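Local coordinates for MHC class I protein (Ginglymostoma cirratum, PDB 6LUP), which probably presents peptides to T cells as an MHC class I molecule, holding a bound peptide in the groove of its alpha 1 and alpha 2 domains, at residues Thr83-Gly88 / His113-Thr118; Tyr26-Gln31 / Lys168-Gly173; Lys40-Arg45 / Gln63-Trp68. All blocks are in the same frame, centred on the assembly; numbering follows the deposited sequence.

Interaction 1: residues Thr83-Gly88 / His113-Thr118; sequences TNQTGG and HAWDST
Thr83 and Gln85 close on the indole of Trp115 from the chain leaving helix 55-82. The methyl CG2 of Thr83 lies 4.1 Å from Trp115 NE1, and the Thr83 side chain meets the indole at a slant. Gln85 NE2 comes equally near the six-membered part of the ring, 4.1 Å from Trp115 CZ2, with the amide plane turned 83° from that of the indole. The same nitrogen stays 3.9 Å from Asp116 OD2, too far for a hydrogen bond, so van der Waals packing carries this contact. The Trp115 side chain, with CG anti to the backbone N (chi1 158°), reaches toward the loop, and Asp116 CG stands 3.9 Å above the ring plane over its centre. In the class I platform this joins the end of the alpha 1 helix, and the loop crossing to the alpha 2 strands, to the hairpin of strands 108-115 and 118-124. That hairpin closes through a type I' turn from Trp115 to Thr118: Trp115 N gives to Thr118 O at 3.0 Å, while Trp115 O accepts both Thr118 N and, at 2.8 Å, Thr118 OG1. Farther out, Thr83 OG1 bonds to Leu79 O, back in the helix. Asp116 is held by His90 ND1 at OD2 and Thr91 N at OD1, and Trp115 also meets the rings of His90 and Trp136.

Interaction 2: residues Tyr26-Gln31 / Lys168-Gly173; sequences YVDDQQ and KYLKNG
Val27 and Tyr169 bring the backbones closest, their CA atoms 7.6 Å apart, where a type II' turn from Val27 to Gln30 faces the last turn of helix 148-172. Val27 and Gln30 pair twice across the mouth of the turn, Val27 N to Gln30 O at 3.0 Å and Gln30 N to Val27 O at 2.9 Å. Across the contact no hydrogen bond is made; the two methyls of Val27 divide the work. With CG1 anti to the backbone N (chi1 177°), CG2 is left beside that N and meets the base of the tyrosine, 3.9 Å from Tyr169 CD2 and 4.0 Å from Tyr169 CB, at an oblique approach to the ring. CG1 serves the next helix residue, 4.4 Å from Leu170 CD2. That same leucine methyl lies 4.2 Å from Asp28 OD2, the two side chains crossing at about a right angle. The carboxylate itself is engaged by the start of strand 3-12: Ser4 N binds OD1 and His3 ND1 binds OD2. Beyond the apolar contact, Tyr169 OH bonds to Tyr57 OH and to the backbone of the bound peptide. The methyl packing therefore bears on a residue that binds the peptide directly, where the turn joining two inner strands of the alpha 1 half meets the end of the alpha 2 helix, in the class I peptide-binding groove.

Interaction 3: residues Lys40-Arg45 / Gln63-Trp68; sequences KEMIPR and QTLRGW
In the MHC class I platform the alpha 1 helix rests across the strands of its own domain, and here residues 63-68 of helix 55-82 meet the chain leading into edge strand 43-44. The polar part is a side-on grip: Arg66 turns two nitrogens on one backbone oxygen, NE to Lys40 O at 3.0 Å (N-H...O angle 154°) and NH2 to the same Lys40 O at 3.1 Å (143°). The oxygen lies almost in the guanidinium plane. NE sits in the carbonyl plane, whereas NH2 is tilted from it. Two donors on one acceptor fix the rotation of the guanidinium group, and the chain of Arg66, extended from CG to NE, carries it to Lys40. Glu41 runs alongside and points the same way, its CG 4.1 Å from Arg66 NH2; the opposite charges, 4.8 Å apart from Glu41 OE2 to Arg66 NH2, make no salt bridge, and Glu41 OE1 pairs instead with Arg39 NE. The inner part is apolar. Leu65, buried, also packs on Tyr35, Phe21 and Ala23 of the sheet and on an apolar side chain of the bound peptide. Met42 N is held by Thr62 OG1 of the same helix. Bent at chi2 (74°), the Met42 side chain crosses Leu65 obliquely, bringing its CE methyl within 3.5 Å of Leu65 CD2.

All three interactions tie the peptide-binding platform's eight-stranded sheet to the chain around it. Interactions 2 and 3 are neighbours, touching where Gln31 NE2 packs 3.3 Å from Arg45 CG; interaction 1 lies across the chain's centre from interaction 2, 33 Å away between centres. Interaction 1 holds the chain just beyond helix 55-82, interaction 3 that helix itself, and interaction 2 helix 148-172. Interaction 2 buries Val27 and Tyr169 with no exposed residue touching, interaction 1 buries Trp115 alone, and interaction 3 splits into buried Met42-Leu65 and exposed Lys40-Arg66. Interaction 3 alone has hydrogen bonds across its segments; in interactions 1 and 2 the polar groups of Thr83, Asp116, Asp28 and Tyr169 find partners elsewhere.

Interaction 1: residues Thr83-Gly88 / His113-Thr118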
loop_
_atom_site.group_PDB
_atom_site.type_symbol
_atom_site.label_atom_id
_atom_site.label_comp_id
_atom_site.label_asym_id
_atom_site.label_seq_id
_atom_site.Cartn_x
_atom_site.Cartn_y
_atom_site.Cartn_z
ATOM N N THR A 83 26.857 -8.612 7.901
ATOM C CA THR A 83 26.435 -9.874 7.298
ATOM C C THR A 83 27.441 -10.363 6.255
ATOM O O THR A 83 27.166 -11.305 5.508
ATOM C CB THR A 83 25.037 -9.746 6.656
ATOM O OG1 THR A 83 24.996 -8.578 5.831
ATOM C CG2 THR A 83 23.964 -9.635 7.723
ATOM N N ASN A 84 28.609 -9.717 6.224
ATOM C CA ASN A 84 29.671 -10.002 5.249
ATOM C C ASN A 84 29.174 -10.015 3.798
ATOM O O ASN A 84 29.657 -10.790 2.969
ATOM C CB ASN A 84 30.417 -11.299 5.607
ATOM C CG ASN A 84 31.272 -11.162 6.858
ATOM O OD1 ASN A 84 32.141 -10.290 6.943
ATOM N ND2 ASN A 84 31.032 -12.031 7.834
ATOM N N GLN A 85 28.140 -9.234 3.535
ATOM C CA GLN A 85 27.702 -9.051 2.132
ATOM C C GLN A 85 28.584 -7.937 1.582
ATOM O O GLN A 85 28.938 -7.042 2.359
ATOM C CB GLN A 85 26.231 -8.658 2.076
ATOM C CG GLN A 85 25.315 -9.633 2.787
ATOM C CD GLN A 85 24.066 -9.877 1.983
ATOM O OE1 GLN A 85 24.113 -10.048 0.774
ATOM N NE2 GLN A 85 22.933 -9.897 2.660
ATOM N N THR A 86 28.922 -7.947 0.300
ATOM C CA THR A 86 29.850 -6.868 -0.103
ATOM C C THR A 86 29.279 -6.006 -1.213
ATOM O O THR A 86 29.901 -4.992 -1.527
ATOM C CB THR A 86 31.160 -7.407 -0.663
ATOM O OG1 THR A 86 31.934 -6.214 -0.770
ATOM C CG2 THR A 86 30.977 -8.059 -2.019
ATOM N N GLY A 87 28.182 -6.414 -1.820
ATOM C CA GLY A 87 27.648 -5.535 -2.866
ATOM C C GLY A 87 26.314 -6.034 -3.337
ATOM O O GLY A 87 25.738 -6.899 -2.682
ATOM N N GLY A 88 25.834 -5.500 -4.443
ATOM C CA GLY A 88 24.558 -6.027 -4.923
ATOM C C GLY A 88 23.431 -5.097 -4.571
ATOM O O GLY A 88 23.697 -3.953 -4.228
ATOM N N HIS A 113 11.795 -2.290 12.108
ATOM C CA HIS A 113 12.850 -2.094 11.125
ATOM C C HIS A 113 13.132 -3.401 10.391
ATOM O O HIS A 113 13.041 -4.488 10.975
ATOM C CB HIS A 113 14.133 -1.610 11.797
ATOM C CG HIS A 113 13.974 -0.358 12.601
ATOM N ND1 HIS A 113 14.717 0.777 12.361
ATOM C CD2 HIS A 113 13.174 -0.065 13.656
ATOM C CE1 HIS A 113 14.377 1.717 13.227
ATOM N NE2 HIS A 113 13.443 1.231 14.023
ATOM N N ALA A 114 13.470 -3.290 9.109
ATOM C CA ALA A 114 13.816 -4.457 8.307
ATOM C C ALA A 114 15.016 -4.220 7.412
ATOM O O ALA A 114 15.191 -3.138 6.842
ATOM C CB ALA A 114 12.637 -4.915 7.474
ATOM N N TRP A 115 15.831 -5.263 7.304
ATOM C CA TRP A 115 16.983 -5.300 6.423
ATOM C C TRP A 115 16.710 -6.341 5.343
ATOM O O TRP A 115 16.357 -7.485 5.648
ATOM C CB TRP A 115 18.231 -5.638 7.240
ATOM C CG TRP A 115 19.375 -6.217 6.470
ATOM C CD1 TRP A 115 19.859 -7.486 6.567
ATOM C CD2 TRP A 115 20.188 -5.551 5.493
ATOM N NE1 TRP A 115 20.920 -7.657 5.715
ATOM C CE2 TRP A 115 21.143 -6.486 5.040
ATOM C CE3 TRP A 115 20.203 -4.257 4.955
ATOM C CZ2 TRP A 115 22.103 -6.173 4.078
ATOM C CZ3 TRP A 115 21.162 -3.945 3.991
ATOM C CH2 TRP A 115 22.096 -4.902 3.566
ATOM N N ASP A 116 16.850 -5.929 4.085
ATOM C CA ASP A 116 16.519 -6.773 2.932
ATOM C C ASP A 116 15.182 -7.495 3.110
ATOM O O ASP A 116 15.087 -8.707 2.922
ATOM C CB ASP A 116 17.652 -7.768 2.629
ATOM C CG ASP A 116 18.811 -7.132 1.872
ATOM O OD1 ASP A 116 18.696 -5.965 1.448
ATOM O OD2 ASP A 116 19.844 -7.808 1.694
ATOM N N SER A 117 14.162 -6.730 3.484
ATOM C CA SER A 117 12.787 -7.222 3.645
ATOM C C SER A 117 12.604 -8.370 4.651
ATOM O O SER A 117 11.636 -9.129 4.564
ATOM C CB SER A 117 12.163 -7.567 2.283
ATOM O OG SER A 117 12.060 -6.414 1.465
ATOM N N THR A 118 13.528 -8.483 5.605
ATOM C CA THR A 118 13.388 -9.424 6.721
ATOM C C THR A 118 13.513 -8.693 8.061
ATOM O O THR A 118 14.261 -7.718 8.176
ATOM C CB THR A 118 14.432 -10.564 6.669
ATOM O OG1 THR A 118 15.752 -10.013 6.692
ATOM C CG2 THR A 118 14.259 -11.416 5.417
#

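Interaction 2: residues Tyr26-Gln31 / Lys168-Gly173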
loop_
_atom_site.group_PDB
_atom_site.type_symbol
_atom_site.label_atom_id
_atom_site.label_comp_id
_atom_site.label_asym_id
_atom_site.label_seq_id
_atom_site.Cartn_x
_atom_site.Cartn_y
_atom_site.Cartn_z
ATOM N N TYR A 26 0.434 7.805 5.889
ATOM C CA TYR A 26 -0.966 7.405 5.762
ATOM C C TYR A 26 -1.784 7.775 6.982
ATOM O O TYR A 26 -1.365 7.534 8.111
ATOM C CB TYR A 26 -1.084 5.891 5.589
ATOM C CG TYR A 26 -0.713 5.368 4.228
ATOM C CD1 TYR A 26 0.608 5.058 3.920
ATOM C CD2 TYR A 26 -1.687 5.149 3.257
ATOM C CE1 TYR A 26 0.954 4.563 2.670
ATOM C CE2 TYR A 26 -1.356 4.656 2.006
ATOM C CZ TYR A 26 -0.033 4.366 1.717
ATOM O OH TYR A 26 0.307 3.874 0.475
ATOM N N VAL A 27 -2.954 8.357 6.745
ATOM C CA VAL A 27 -4.022 8.367 7.731
ATOM C C VAL A 27 -4.993 7.274 7.296
ATOM O O VAL A 27 -5.533 7.325 6.187
ATOM C CB VAL A 27 -4.742 9.726 7.797
ATOM C CG1 VAL A 27 -5.898 9.656 8.778
ATOM C CG2 VAL A 27 -3.769 10.832 8.192
ATOM N N ASP A 28 -5.199 6.279 8.153
ATOM C CA ASP A 28 -5.972 5.091 7.786
ATOM C C ASP A 28 -5.399 4.505 6.493
ATOM O O ASP A 28 -4.199 4.229 6.423
ATOM C CB ASP A 28 -7.470 5.413 7.652
ATOM C CG ASP A 28 -8.100 5.851 8.972
ATOM O OD1 ASP A 28 -7.790 5.235 10.018
ATOM O OD2 ASP A 28 -8.911 6.804 8.965
ATOM N N ASP A 29 -6.235 4.342 5.470
ATOM C CA ASP A 29 -5.781 3.803 4.186
ATOM C C ASP A 29 -5.394 4.872 3.169
ATOM O O ASP A 29 -5.044 4.552 2.035
ATOM C CB ASP A 29 -6.859 2.913 3.569
ATOM C CG ASP A 29 -6.848 1.507 4.117
ATOM O OD1 ASP A 29 -6.028 1.194 5.008
ATOM O OD2 ASP A 29 -7.677 0.709 3.641
ATOM N N GLN A 30 -5.467 6.136 3.559
ATOM C CA GLN A 30 -5.245 7.225 2.615
ATOM C C GLN A 30 -3.846 7.826 2.754
ATOM O O GLN A 30 -3.471 8.309 3.830
ATOM C CB GLN A 30 -6.328 8.294 2.795
ATOM C CG GLN A 30 -6.091 9.591 2.037
ATOM C CD GLN A 30 -7.236 10.568 2.211
ATOM O OE1 GLN A 30 -8.365 10.294 1.811
ATOM N NE2 GLN A 30 -6.949 11.718 2.804
ATOM N N GLN A 31 -3.075 7.788 1.667
ATOM C CA GLN A 31 -1.771 8.435 1.652
ATOM C C GLN A 31 -1.954 9.945 1.635
ATOM O O GLN A 31 -2.752 10.465 0.855
ATOM C CB GLN A 31 -0.944 8.002 0.445
ATOM C CG GLN A 31 0.543 8.255 0.637
ATOM C CD GLN A 31 1.315 8.325 -0.663
ATOM O OE1 GLN A 31 1.064 7.563 -1.589
ATOM N NE2 GLN A 31 2.281 9.237 -0.729
ATOM N N LYS A 168 -5.868 15.568 14.980
ATOM C CA LYS A 168 -5.942 16.806 14.223
ATOM C C LYS A 168 -6.257 16.498 12.765
ATOM O O LYS A 168 -7.111 17.143 12.159
ATOM C CB LYS A 168 -4.629 17.582 14.334
ATOM C CG LYS A 168 -4.665 18.955 13.681
ATOM C CD LYS A 168 -3.268 19.504 13.462
ATOM C CE LYS A 168 -3.329 20.937 12.969
ATOM N NZ LYS A 168 -1.971 21.462 12.678
ATOM N N TYR A 169 -5.566 15.502 12.216
ATOM C CA TYR A 169 -5.788 15.069 10.840
ATOM C C TYR A 169 -7.227 14.620 10.606
ATOM O O TYR A 169 -7.834 14.977 9.599
ATOM C CB TYR A 169 -4.821 13.945 10.456
ATOM C CG TYR A 169 -3.357 14.340 10.433
ATOM C CD1 TYR A 169 -2.960 15.636 10.102
ATOM C CD2 TYR A 169 -2.366 13.399 10.709
ATOM C CE1 TYR A 169 -1.621 15.990 10.073
ATOM C CE2 TYR A 169 -1.023 13.739 10.677
ATOM C CZ TYR A 169 -0.655 15.032 10.360
ATOM O OH TYR A 169 0.679 15.367 10.329
ATOM N N LEU A 170 -7.767 13.849 11.548
ATOM C CA LEU A 170 -9.152 13.380 11.467
ATOM C C LEU A 170 -10.171 14.520 11.455
ATOM O O LEU A 170 -11.206 14.420 10.802
ATOM C CB LEU A 170 -9.464 12.392 12.595
ATOM C CG LEU A 170 -8.796 11.016 12.493
ATOM C CD1 LEU A 170 -8.868 10.289 13.824
ATOM C CD2 LEU A 170 -9.402 10.164 11.388
ATOM N N LYS A 171 -9.877 15.603 12.169
ATOM C CA LYS A 171 -10.714 16.795 12.112
ATOM C C LYS A 171 -10.546 17.521 10.772
ATOM O O LYS A 171 -11.529 17.784 10.081
ATOM C CB LYS A 171 -10.413 17.724 13.294
ATOM C CG LYS A 171 -11.036 19.110 13.198
ATOM C CD LYS A 171 -10.228 20.118 14.009
ATOM C CE LYS A 171 -10.415 21.542 13.499
ATOM N NZ LYS A 171 -9.346 22.453 14.004
ATOM N N ASN A 172 -9.303 17.826 10.402
ATOM C CA ASN A 172 -9.017 18.598 9.186
ATOM C C ASN A 172 -9.287 17.869 7.871
ATOM O O ASN A 172 -9.553 18.506 6.853
ATOM C CB ASN A 172 -7.579 19.124 9.204
ATOM C CG ASN A 172 -7.387 20.283 10.169
ATOM O OD1 ASN A 172 -6.288 20.496 10.681
ATOM N ND2 ASN A 172 -8.451 21.041 10.419
ATOM N N GLY A 173 -9.197 16.542 7.888
ATOM C CA GLY A 173 -9.471 15.732 6.704
ATOM C C GLY A 173 -10.772 14.967 6.838
ATOM O O GLY A 173 -11.015 14.014 6.106
#

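Interaction 3: residues Lys40-Arg45 / Gln63-Trp68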
loop_
_atom_site.group_PDB
_atom_site.type_symbol
_atom_site.label_atom_id
_atom_site.label_comp_id
_atom_site.label_asym_id
_atom_site.label_seq_id
_atom_site.Cartn_x
_atom_site.Cartn_y
_atom_site.Cartn_z
ATOM N N LYS A 40 13.772 15.916 -2.141
ATOM C CA LYS A 40 14.251 16.243 -0.784
ATOM C C LYS A 40 13.336 17.178 0.019
ATOM O O LYS A 40 13.801 17.964 0.850
ATOM C CB LYS A 40 15.685 16.791 -0.828
ATOM C CG LYS A 40 16.704 15.868 -1.482
ATOM C CD LYS A 40 18.123 16.349 -1.195
ATOM C CE LYS A 40 19.114 15.851 -2.236
ATOM N NZ LYS A 40 19.334 14.380 -2.160
ATOM N N GLU A 41 12.032 17.081 -0.230
ATOM C CA GLU A 41 11.026 17.854 0.502
ATOM C C GLU A 41 9.806 16.993 0.798
ATOM O O GLU A 41 9.419 16.148 -0.012
ATOM C CB GLU A 41 10.591 19.085 -0.290
ATOM C CG GLU A 41 11.653 20.157 -0.428
ATOM C CD GLU A 41 11.228 21.298 -1.335
ATOM O OE1 GLU A 41 10.531 21.040 -2.343
ATOM O OE2 GLU A 41 11.598 22.459 -1.037
ATOM N N MET A 42 9.206 17.201 1.965
ATOM C CA MET A 42 7.949 16.544 2.286
ATOM C C MET A 42 6.828 17.289 1.571
ATOM O O MET A 42 6.702 18.502 1.710
ATOM C CB MET A 42 7.705 16.528 3.793
ATOM C CG MET A 42 6.432 15.802 4.185
ATOM S SD MET A 42 6.608 14.014 4.040
ATOM C CE MET A 42 6.824 13.575 5.762
ATOM N N ILE A 43 6.030 16.566 0.795
ATOM C CA ILE A 43 4.981 17.194 -0.010
ATOM C C ILE A 43 3.618 16.560 0.262
ATOM O O ILE A 43 3.541 15.382 0.608
ATOM C CB ILE A 43 5.308 17.141 -1.521
ATOM C CG1 ILE A 43 5.372 15.687 -2.024
ATOM C CG2 ILE A 43 6.612 17.886 -1.809
ATOM C CD1 ILE A 43 5.355 15.536 -3.533
ATOM N N PRO A 44 2.538 17.344 0.118
ATOM C CA PRO A 44 1.189 16.792 0.281
ATOM C C PRO A 44 0.784 15.892 -0.874
ATOM O O PRO A 44 1.124 16.157 -2.029
ATOM C CB PRO A 44 0.292 18.032 0.308
ATOM C CG PRO A 44 1.080 19.093 -0.374
ATOM C CD PRO A 44 2.520 18.802 -0.084
ATOM N N ARG A 45 0.072 14.824 -0.538
ATOM C CA ARG A 45 -0.549 13.942 -1.513
ATOM C C ARG A 45 -2.055 14.058 -1.367
ATOM O O ARG A 45 -2.820 13.345 -2.031
ATOM C CB ARG A 45 -0.117 12.491 -1.289
ATOM C CG ARG A 45 1.276 12.167 -1.797
ATOM C CD ARG A 45 1.417 12.485 -3.274
ATOM N NE ARG A 45 2.655 11.949 -3.828
ATOM C CZ ARG A 45 3.371 12.547 -4.774
ATOM N NH1 ARG A 45 4.483 11.982 -5.218
ATOM N NH2 ARG A 45 2.983 13.716 -5.269
ATOM N N GLN A 63 12.610 18.728 7.223
ATOM C CA GLN A 63 13.830 18.601 8.021
ATOM C C GLN A 63 13.965 17.229 8.691
ATOM O O GLN A 63 15.053 16.642 8.709
ATOM C CB GLN A 63 13.900 19.716 9.070
ATOM C CG GLN A 63 15.120 19.653 9.973
ATOM C CD GLN A 63 16.427 19.878 9.227
ATOM O OE1 GLN A 63 16.604 20.890 8.553
ATOM N NE2 GLN A 63 17.350 18.935 9.354
ATOM N N THR A 64 12.859 16.728 9.236
ATOM C CA THR A 64 12.822 15.422 9.881
ATOM C C THR A 64 13.274 14.340 8.896
ATOM O O THR A 64 14.141 13.509 9.205
ATOM C CB THR A 64 11.397 15.107 10.387
ATOM O OG1 THR A 64 11.006 16.078 11.363
ATOM C CG2 THR A 64 11.314 13.715 10.994
ATOM N N LEU A 65 12.686 14.369 7.705
ATOM C CA LEU A 65 12.967 13.369 6.690
ATOM C C LEU A 65 14.375 13.522 6.129
ATOM O O LEU A 65 15.001 12.538 5.726
ATOM C CB LEU A 65 11.908 13.407 5.586
ATOM C CG LEU A 65 10.671 12.507 5.752
ATOM C CD1 LEU A 65 11.028 11.040 5.575
ATOM C CD2 LEU A 65 9.981 12.709 7.094
ATOM N N ARG A 66 14.881 14.754 6.136
ATOM C CA ARG A 66 16.264 15.000 5.750
ATOM C C ARG A 66 17.250 14.339 6.700
ATOM O O ARG A 66 18.334 13.951 6.282
ATOM C CB ARG A 66 16.544 16.494 5.623
ATOM C CG ARG A 66 16.140 17.038 4.266
ATOM C CD ARG A 66 16.037 18.546 4.285
ATOM N NE ARG A 66 15.559 19.056 3.008
ATOM C CZ ARG A 66 15.743 20.300 2.584
ATOM N NH1 ARG A 66 16.412 21.171 3.332
ATOM N NH2 ARG A 66 15.267 20.672 1.403
ATOM N N GLY A 67 16.869 14.211 7.969
ATOM C CA GLY A 67 17.670 13.483 8.948
ATOM C C GLY A 67 17.613 11.983 8.710
ATOM O O GLY A 67 18.616 11.280 8.870
ATOM N N TRP A 68 16.436 11.493 8.322
ATOM C CA TRP A 68 16.241 10.068 8.054
ATOM C C TRP A 68 16.977 9.605 6.796
ATOM O O TRP A 68 17.411 8.459 6.720
ATOM C CB TRP A 68 14.751 9.730 7.919
ATOM C CG TRP A 68 13.989 9.638 9.216
ATOM C CD1 TRP A 68 13.017 10.492 9.656
ATOM C CD2 TRP A 68 14.118 8.627 10.227
ATOM N NE1 TRP A 68 12.538 10.082 10.881
ATOM C CE2 TRP A 68 13.196 8.941 11.255
ATOM C CE3 TRP A 68 14.924 7.493 10.369
ATOM C CZ2 TRP A 68 13.056 8.161 12.402
ATOM C CZ3 TRP A 68 14.790 6.718 11.516
ATOM C CH2 TRP A 68 13.860 7.057 12.517
#